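Local coordinates for GDSL-like Lipase/Acylhydrolase family protein (PDB 4K3U) that probably hydrolyses acetyl esters on peptidoglycan, as expected of an SGNH-type O-acetylesterase with an added beta-rich domain, at residues G84-V89 with I200-P205; T163-T168 with G182-L187; A100-N105 with M135-S140. All coordinates share one frame; numbering follows the deposited sequence.

Contact 1: G84-V89 with I200-P205; sequences GGIGWV and INIENP
Trp88 lays one face of its indole against the side chain of Asn201. CB of Asn201 sits over the centre of the six-membered ring as a CH-pi contact. The amide is stacked on the ring system, the two planes 16° apart. Asn201 CG lies anti to its own backbone N (chi1 -167°), and this lays the amide along the indole. OD1 is the branch turned to the Gly87 peptide, 3.1 Å from Gly87 C. ND2 of Asn201 appears to donate to Glu203 OE2, though the place of that oxygen is less certain. The same caution applies to its salt bridge with Arg55.

The backbones pair as antiparallel strands with a classic beta bulge, where Ile86 and Gly87 both face Ile202. Gly87 N reaches Ile202 O at 3.2 Å, and Ile202 N returns to Gly87 O at 3.0 Å. Beyond Trp88 the pairing is regular, with Val89 N 2.9 Å from Ile200 O. At the other end Asn204 N bonds to Gly84 O at 3.1 Å.

The face away from Trp88 is apolar. CD1 of Ile86 touches Ile202 CB at 3.6 Å. Ile86 CG1 is held between the backbone N and the carbonyl carbon (chi1 68°), and this sets the isoleucine side chain obliquely across that of Ile202.

The contact thus joins strand 85-89 to strand 195-203 with an amide-indole stack on one side and aliphatic packing on the other. Trp88 NE1 is bound to the carbonyl of Thr238, so the buried indole has a partner for its polar atom.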
loop_
_atom_site.group_PDB
_atom_site.type_symbol
_atom_site.label_atom_id
_atom_site.label_comp_id
_atom_site.label_asym_id
_atom_site.label_seq_id
_atom_site.Cartn_x
_atom_site.Cartn_y
_atom_site.Cartn_z
ATOM N N GLY A 84 2.814 -10.184 12.138
ATOM C CA GLY A 84 3.693 -9.140 12.643
ATOM C C GLY A 84 3.006 -7.829 13.018
ATOM O O GLY A 84 3.671 -6.804 13.159
ATOM N N GLY A 85 1.687 -7.851 13.186
ATOM C CA GLY A 85 0.935 -6.646 13.515
ATOM C C GLY A 85 0.257 -5.994 12.316
ATOM O O GLY A 85 0.376 -6.471 11.170
ATOM N N ILE A 86 -0.439 -4.885 12.560
ATOM C CA ILE A 86 -1.261 -4.272 11.514
ATOM C C ILE A 86 -0.486 -3.394 10.521
ATOM O O ILE A 86 -0.965 -3.136 9.418
ATOM C CB ILE A 86 -2.398 -3.427 12.118
ATOM C CG1 ILE A 86 -1.833 -2.194 12.811
ATOM C CG2 ILE A 86 -3.264 -4.281 13.044
ATOM C CD1 ILE A 86 -2.563 -1.828 14.075
ATOM N N GLY A 87 0.707 -2.952 10.904
ATOM C CA GLY A 87 1.546 -2.180 10.012
ATOM C C GLY A 87 1.197 -0.707 9.938
ATOM O O GLY A 87 0.685 -0.124 10.897
ATOM N N TRP A 88 1.501 -0.106 8.790
ATOM C CA TRP A 88 1.257 1.308 8.541
ATOM C C TRP A 88 -0.216 1.568 8.194
ATOM O O TRP A 88 -0.705 1.112 7.144
ATOM C CB TRP A 88 2.147 1.814 7.398
ATOM C CG TRP A 88 3.652 1.833 7.667
ATOM C CD1 TRP A 88 4.579 0.906 7.245
ATOM C CD2 TRP A 88 4.396 2.849 8.360
ATOM N NE1 TRP A 88 5.842 1.279 7.647
ATOM C CE2 TRP A 88 5.761 2.464 8.330
ATOM C CE3 TRP A 88 4.041 4.035 9.025
ATOM C CZ2 TRP A 88 6.768 3.224 8.936
ATOM C CZ3 TRP A 88 5.042 4.795 9.615
ATOM C CH2 TRP A 88 6.391 4.394 9.567
ATOM N N VAL A 89 -0.915 2.303 9.056
ATOM C CA VAL A 89 -2.339 2.581 8.843
ATOM C C VAL A 89 -2.636 4.079 8.783
ATOM O O VAL A 89 -1.783 4.894 9.154
ATOM C CB VAL A 89 -3.191 1.959 9.952
ATOM C CG1 VAL A 89 -3.001 0.452 9.962
ATOM C CG2 VAL A 89 -2.819 2.569 11.309
ATOM N N ILE A 200 0.788 5.755 10.433
ATOM C CA ILE A 200 1.260 5.334 11.739
ATOM C C ILE A 200 1.583 3.844 11.692
ATOM O O ILE A 200 0.726 3.045 11.332
ATOM C CB ILE A 200 0.198 5.573 12.826
ATOM C CG1 ILE A 200 -0.165 7.055 12.916
ATOM C CG2 ILE A 200 0.664 5.030 14.176
ATOM C CD1 ILE A 200 -1.394 7.298 13.724
ATOM N N ASN A 201 2.810 3.471 12.047
ATOM C CA ASN A 201 3.204 2.065 12.020
ATOM C C ASN A 201 2.984 1.440 13.375
ATOM O O ASN A 201 3.409 1.989 14.393
ATOM C CB ASN A 201 4.666 1.892 11.609
ATOM C CG ASN A 201 5.011 0.424 11.277
ATOM O OD1 ASN A 201 4.143 -0.347 10.861
ATOM N ND2 ASN A 201 6.271 0.040 11.484
ATOM N N ILE A 202 2.309 0.296 13.388
ATOM C CA ILE A 202 1.986 -0.396 14.635
ATOM C C ILE A 202 2.374 -1.874 14.526
ATOM O O ILE A 202 1.617 -2.692 13.986
ATOM C CB ILE A 202 0.492 -0.253 14.978
ATOM C CG1 ILE A 202 0.075 1.225 14.915
ATOM C CG2 ILE A 202 0.196 -0.820 16.356
ATOM C CD1 ILE A 202 -1.407 1.466 15.136
ATOM N N GLU A 203 3.564 -2.193 15.036
ATOM C CA GLU A 203 4.205 -3.493 14.841
ATOM C C GLU A 203 4.230 -4.296 16.135
ATOM O O GLU A 203 4.475 -3.742 17.207
ATOM C CB GLU A 203 5.645 -3.315 14.342
ATOM C CG GLU A 203 5.814 -3.342 12.857
ATOM C CD GLU A 203 7.220 -2.980 12.435
ATOM O OE1 GLU A 203 8.129 -2.975 13.300
ATOM O OE2 GLU A 203 7.413 -2.698 11.234
ATOM N N ASN A 204 3.990 -5.598 16.029
ATOM C CA ASN A 204 4.103 -6.502 17.169
ATOM C C ASN A 204 5.584 -6.897 17.367
ATOM O O ASN A 204 6.270 -7.262 16.413
ATOM C CB ASN A 204 3.182 -7.712 16.951
ATOM C CG ASN A 204 3.735 -9.012 17.526
ATOM O OD1 ASN A 204 4.190 -9.075 18.673
ATOM N ND2 ASN A 204 3.668 -10.073 16.725
ATOM N N PRO A 205 6.087 -6.779 18.608
ATOM C CA PRO A 205 7.506 -7.010 18.933
ATOM C C PRO A 205 8.013 -8.426 18.621
ATOM O O PRO A 205 9.223 -8.608 18.443
ATOM C CB PRO A 205 7.569 -6.743 20.442
ATOM C CG PRO A 205 6.159 -6.839 20.928
ATOM C CD PRO A 205 5.306 -6.377 19.792
#

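Contact 2: T163-T168 with G182-L187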
loop_
_atom_site.group_PDB
_atom_site.type_symbol
_atom_site.label_atom_id
_atom_site.label_comp_id
_atom_site.label_asym_id
_atom_site.label_seq_id
_atom_site.Cartn_x
_atom_site.Cartn_y
_atom_site.Cartn_z
ATOM N N THR A 163 1.386 13.285 23.024
ATOM C CA THR A 163 1.434 12.088 23.860
ATOM C C THR A 163 0.874 10.861 23.139
ATOM O O THR A 163 -0.079 10.959 22.378
ATOM C CB THR A 163 0.653 12.262 25.182
ATOM O OG1 THR A 163 -0.750 12.314 24.904
ATOM C CG2 THR A 163 1.093 13.528 25.929
ATOM N N VAL A 164 1.493 9.711 23.394
ATOM C CA VAL A 164 1.047 8.422 22.881
ATOM C C VAL A 164 0.796 7.497 24.080
ATOM O O VAL A 164 1.744 7.092 24.764
ATOM C CB VAL A 164 2.096 7.795 21.941
ATOM C CG1 VAL A 164 1.672 6.403 21.532
ATOM C CG2 VAL A 164 2.331 8.681 20.714
ATOM N N ASN A 165 -0.474 7.196 24.347
ATOM C CA ASN A 165 -0.881 6.484 25.568
ATOM C C ASN A 165 -0.288 7.109 26.823
ATOM O O ASN A 165 0.191 6.406 27.705
ATOM C CB ASN A 165 -0.493 5.004 25.498
ATOM C CG ASN A 165 -1.444 4.189 24.622
ATOM O OD1 ASN A 165 -2.332 4.739 23.971
ATOM N ND2 ASN A 165 -1.248 2.873 24.595
ATOM N N GLY A 166 -0.300 8.433 26.886
ATOM C CA GLY A 166 0.163 9.130 28.069
ATOM C C GLY A 166 1.615 9.565 28.017
ATOM O O GLY A 166 1.997 10.512 28.701
ATOM N N ASN A 167 2.423 8.883 27.208
ATOM C CA ASN A 167 3.861 9.153 27.148
ATOM C C ASN A 167 4.229 10.313 26.216
ATOM O O ASN A 167 3.790 10.381 25.071
ATOM C CB ASN A 167 4.615 7.883 26.727
ATOM C CG ASN A 167 4.450 6.744 27.733
ATOM O OD1 ASN A 167 4.448 6.968 28.946
ATOM N ND2 ASN A 167 4.288 5.528 27.232
ATOM N N THR A 168 5.052 11.221 26.720
ATOM C CA THR A 168 5.439 12.396 25.971
ATOM C C THR A 168 6.379 12.035 24.834
ATOM O O THR A 168 7.416 11.399 25.037
ATOM C CB THR A 168 6.111 13.440 26.879
ATOM O OG1 THR A 168 5.174 13.871 27.868
ATOM C CG2 THR A 168 6.575 14.642 26.067
ATOM N N GLY A 182 6.923 3.406 21.995
ATOM C CA GLY A 182 6.313 2.132 22.304
ATOM C C GLY A 182 4.982 2.343 22.996
ATOM O O GLY A 182 4.869 3.180 23.890
ATOM N N ALA A 183 3.969 1.592 22.579
ATOM C CA ALA A 183 2.664 1.691 23.214
ATOM C C ALA A 183 1.935 0.351 23.232
ATOM O O ALA A 183 2.521 -0.691 23.497
ATOM C CB ALA A 183 1.820 2.746 22.513
ATOM N N ALA A 184 0.644 0.400 22.953
ATOM C CA ALA A 184 -0.214 -0.762 23.006
ATOM C C ALA A 184 -1.543 -0.364 22.408
ATOM O O ALA A 184 -1.890 0.816 22.404
ATOM C CB ALA A 184 -0.387 -1.251 24.441
ATOM N N LEU A 185 -2.284 -1.330 21.887
ATOM C CA LEU A 185 -3.632 -1.039 21.426
ATOM C C LEU A 185 -4.626 -1.361 22.544
ATOM O O LEU A 185 -4.434 -2.326 23.272
ATOM C CB LEU A 185 -3.944 -1.817 20.156
ATOM C CG LEU A 185 -3.134 -1.288 18.971
ATOM C CD1 LEU A 185 -2.786 -2.406 18.010
ATOM C CD2 LEU A 185 -3.913 -0.194 18.252
ATOM N N PRO A 186 -5.686 -0.546 22.698
ATOM C CA PRO A 186 -6.032 0.654 21.927
ATOM C C PRO A 186 -4.991 1.761 22.055
ATOM O O PRO A 186 -4.407 1.957 23.121
ATOM C CB PRO A 186 -7.367 1.098 22.542
ATOM C CG PRO A 186 -7.932 -0.134 23.168
ATOM C CD PRO A 186 -6.727 -0.877 23.687
ATOM N N LEU A 187 -4.754 2.468 20.961
ATOM C CA LEU A 187 -3.728 3.496 20.932
ATOM C C LEU A 187 -4.357 4.889 20.950
ATOM O O LEU A 187 -5.181 5.198 20.105
ATOM C CB LEU A 187 -2.857 3.310 19.690
ATOM C CG LEU A 187 -1.709 4.274 19.435
ATOM C CD1 LEU A 187 -0.758 4.173 20.585
ATOM C CD2 LEU A 187 -1.004 3.920 18.126
#
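Asn165 reaches across to the bend at 184-187 with its amide, and Val164 beside it meets the aliphatic side chains of Ala183 and Leu187. Val164 ends one strand of a beta hairpin and Asn165 lies in its turn. Val164 to Asn167 form a type I' turn, closed by Val164 N to Asn167 O at 2.9 Å and Asn167 N to Val164 O at 3.1 Å.

Asn165 CG lies beside its backbone N (chi1 -78°), which sends the amide toward the bend. ND2 donates to Ala184 O at 3.1 Å. The bond is bent, with 145° at the hydrogen, and the acceptor is tilted 20° from the amide plane. On the other branch, OD1 lies 3.6 Å from Leu187 CA and accepts from the backbone N of Thr188. Both ends of the amide therefore have a partner, and this should fix its rotation.

Val164 and Leu187 are turned obliquely to each other. The CG1 branch of Val164 does the touching and presses tightly on Leu187 CD1 at 3.4 Å. The same methyl meets Ala183 CB at 3.8 Å.

The bend contains a cis peptide before Pro186. It carries the chain from strand 177-184 to strand 187-191, which belong to different sheets. One asparagine amide ties the hairpin turn to both arms of the bend, Ala184 O and Thr188 N, while Val164, Ala183 and Leu187 pack beside it.

Contact 3: A100-N105 with M135-S140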
loop_
_atom_site.group_PDB
_atom_site.type_symbol
_atom_site.label_atom_id
_atom_site.label_comp_id
_atom_site.label_asym_id
_atom_site.label_seq_id
_atom_site.Cartn_x
_atom_site.Cartn_y
_atom_site.Cartn_z
ATOM N N ALA A 100 -9.088 -2.068 7.069
ATOM C CA ALA A 100 -9.745 -3.242 7.658
ATOM C C ALA A 100 -9.246 -3.567 9.072
ATOM O O ALA A 100 -10.020 -4.019 9.915
ATOM C CB ALA A 100 -9.560 -4.455 6.762
ATOM N N ALA A 101 -7.957 -3.338 9.317
ATOM C CA ALA A 101 -7.299 -3.819 10.534
ATOM C C ALA A 101 -7.500 -2.914 11.754
ATOM O O ALA A 101 -7.322 -3.361 12.879
ATOM C CB ALA A 101 -5.809 -4.008 10.281
ATOM N N VAL A 102 -7.851 -1.649 11.539
ATOM C CA VAL A 102 -8.028 -0.715 12.647
ATOM C C VAL A 102 -9.271 0.133 12.488
ATOM O O VAL A 102 -9.738 0.360 11.367
ATOM C CB VAL A 102 -6.813 0.233 12.814
ATOM C CG1 VAL A 102 -5.597 -0.548 13.139
ATOM C CG2 VAL A 102 -6.594 1.071 11.561
ATOM N N ARG A 103 -9.810 0.592 13.616
ATOM C CA ARG A 103 -10.938 1.518 13.621
ATOM C C ARG A 103 -10.504 2.830 14.275
ATOM O O ARG A 103 -9.703 2.812 15.208
ATOM C CB ARG A 103 -12.134 0.914 14.359
ATOM C CG ARG A 103 -12.539 -0.455 13.818
ATOM C CD ARG A 103 -13.728 -1.047 14.574
ATOM N NE ARG A 103 -13.356 -1.689 15.836
ATOM C CZ ARG A 103 -13.604 -1.178 17.041
ATOM N NH1 ARG A 103 -14.227 -0.012 17.152
ATOM N NH2 ARG A 103 -13.232 -1.836 18.135
ATOM N N HIS A 104 -11.034 3.949 13.783
ATOM C CA HIS A 104 -10.615 5.298 14.205
ATOM C C HIS A 104 -11.695 6.051 14.995
ATOM O O HIS A 104 -12.835 6.129 14.559
ATOM C CB HIS A 104 -10.232 6.146 12.982
ATOM C CG HIS A 104 -8.969 5.714 12.303
ATOM N ND1 HIS A 104 -8.932 4.699 11.373
ATOM C CD2 HIS A 104 -7.694 6.165 12.418
ATOM C CE1 HIS A 104 -7.691 4.543 10.942
ATOM N NE2 HIS A 104 -6.921 5.422 11.556
ATOM N N ASN A 105 -11.329 6.627 16.136
ATOM C CA ASN A 105 -12.233 7.505 16.884
ATOM C C ASN A 105 -11.487 8.756 17.385
ATOM O O ASN A 105 -10.648 8.684 18.284
ATOM C CB ASN A 105 -12.883 6.733 18.048
ATOM C CG ASN A 105 -13.590 7.647 19.063
ATOM O OD1 ASN A 105 -13.999 8.776 18.750
ATOM N ND2 ASN A 105 -13.739 7.142 20.297
ATOM N N MET A 135 -6.996 11.272 18.959
ATOM C CA MET A 135 -7.320 10.127 18.110
ATOM C C MET A 135 -7.059 8.800 18.827
ATOM O O MET A 135 -5.982 8.580 19.386
ATOM C CB MET A 135 -6.515 10.176 16.805
ATOM C CG MET A 135 -6.713 8.964 15.924
ATOM S SD MET A 135 -8.405 8.780 15.306
ATOM C CE MET A 135 -8.650 10.350 14.475
ATOM N N THR A 136 -8.049 7.917 18.818
ATOM C CA THR A 136 -7.847 6.566 19.319
ATOM C C THR A 136 -7.966 5.546 18.182
ATOM O O THR A 136 -8.937 5.556 17.420
ATOM C CB THR A 136 -8.851 6.235 20.449
ATOM O OG1 THR A 136 -8.630 7.139 21.538
ATOM C CG2 THR A 136 -8.662 4.812 20.946
ATOM N N LEU A 137 -6.960 4.688 18.054
ATOM C CA LEU A 137 -7.016 3.591 17.094
ATOM C C LEU A 137 -7.231 2.288 17.830
ATOM O O LEU A 137 -6.495 1.965 18.771
ATOM C CB LEU A 137 -5.736 3.492 16.268
ATOM C CG LEU A 137 -5.460 4.620 15.275
ATOM C CD1 LEU A 137 -4.708 5.745 15.946
ATOM C CD2 LEU A 137 -4.675 4.072 14.093
ATOM N N THR A 138 -8.232 1.541 17.383
ATOM C CA THR A 138 -8.571 0.270 17.995
ATOM C C THR A 138 -8.434 -0.859 16.975
ATOM O O THR A 138 -8.984 -0.784 15.873
ATOM C CB THR A 138 -10.002 0.295 18.562
ATOM O OG1 THR A 138 -10.129 1.377 19.495
ATOM C CG2 THR A 138 -10.326 -1.013 19.260
ATOM N N ALA A 139 -7.688 -1.895 17.349
ATOM C CA ALA A 139 -7.512 -3.078 16.514
ATOM C C ALA A 139 -8.839 -3.780 16.295
ATOM O O ALA A 139 -9.572 -4.031 17.241
ATOM C CB ALA A 139 -6.509 -4.040 17.142
ATOM N N SER A 140 -9.144 -4.077 15.035
ATOM C CA SER A 140 -10.371 -4.772 14.660
ATOM C C SER A 140 -10.440 -6.156 15.300
ATOM O O SER A 140 -10.959 -6.331 16.402
ATOM C CB SER A 140 -10.464 -4.898 13.133
ATOM O OG SER A 140 -10.647 -3.635 12.513
HETATM O O HOH W 1 -9.810 9.757 20.944
#
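The guanidinium of Arg103 has Thr138 CB over one face, offset toward the rim, and Ser140 CA at its edge. The ring of His104 meets Met135 SD at its edge, in plane, 5.0 Å from the ring centroid. Both groups stand on an antiparallel pair, strand 102-106 with strand 133-139, at the margin of a five-stranded sheet.

Arg103 and Thr138 share the face that also carries Asn105 and Thr136. The arginine chain bends at chi3 (-81°), which folds the guanidinium over the threonine. Its NH2 comes 3.2 Å from Thr138 CG2.

His104 lies on the other face, beside Leu137, and the two side chains point the same way. Leu137 CD2 is 3.6 Å from His104 NE2, and that nitrogen is bound to the carbonyl of Tyr90. Met135 is bent at chi2 and chi3, and this swings its sulfur to the histidine edge. Val102, on the same face as His104, packs against Ile86 and Val89.

The backbone bonds come in two reciprocal pairs, Arg103 with Thr138 and Asn105 with Thr136. Arg103 N meets Thr138 O at 2.8 Å. Where strand 102-106 begins, Ser140 N extends the pairing to Ala101 O at 2.9 Å in a nearly straight bond (177°).

A water links Asn105 O and Thr136 OG1, and the threonine hydroxyl also bonds to Thr188 OG1. At the opposite end, Ser140 OG donates to Ala100 O at 2.7 Å.

Overall arrangement
From the N terminus, strand 85-89 comes first, and it meets its partner 200-205 only after both other contacts have closed. Contact 1 therefore closes the longest loop, which is rich in strands and has no helix. Contact 3 closes first within it, joining 100-105 to 135-140. Contact 2 follows in series, joining 163-168 to 182-187. Neither of these two crosses the other. Their sheet connection is made by Leu187 O, which probably accepts a hydrogen bond from Leu137 N. Ile86, Val89 and Ile202 of contact 1 pack on Val102, Leu137, Leu185 and Leu187, so the two antiparallel sheets share an apolar interface.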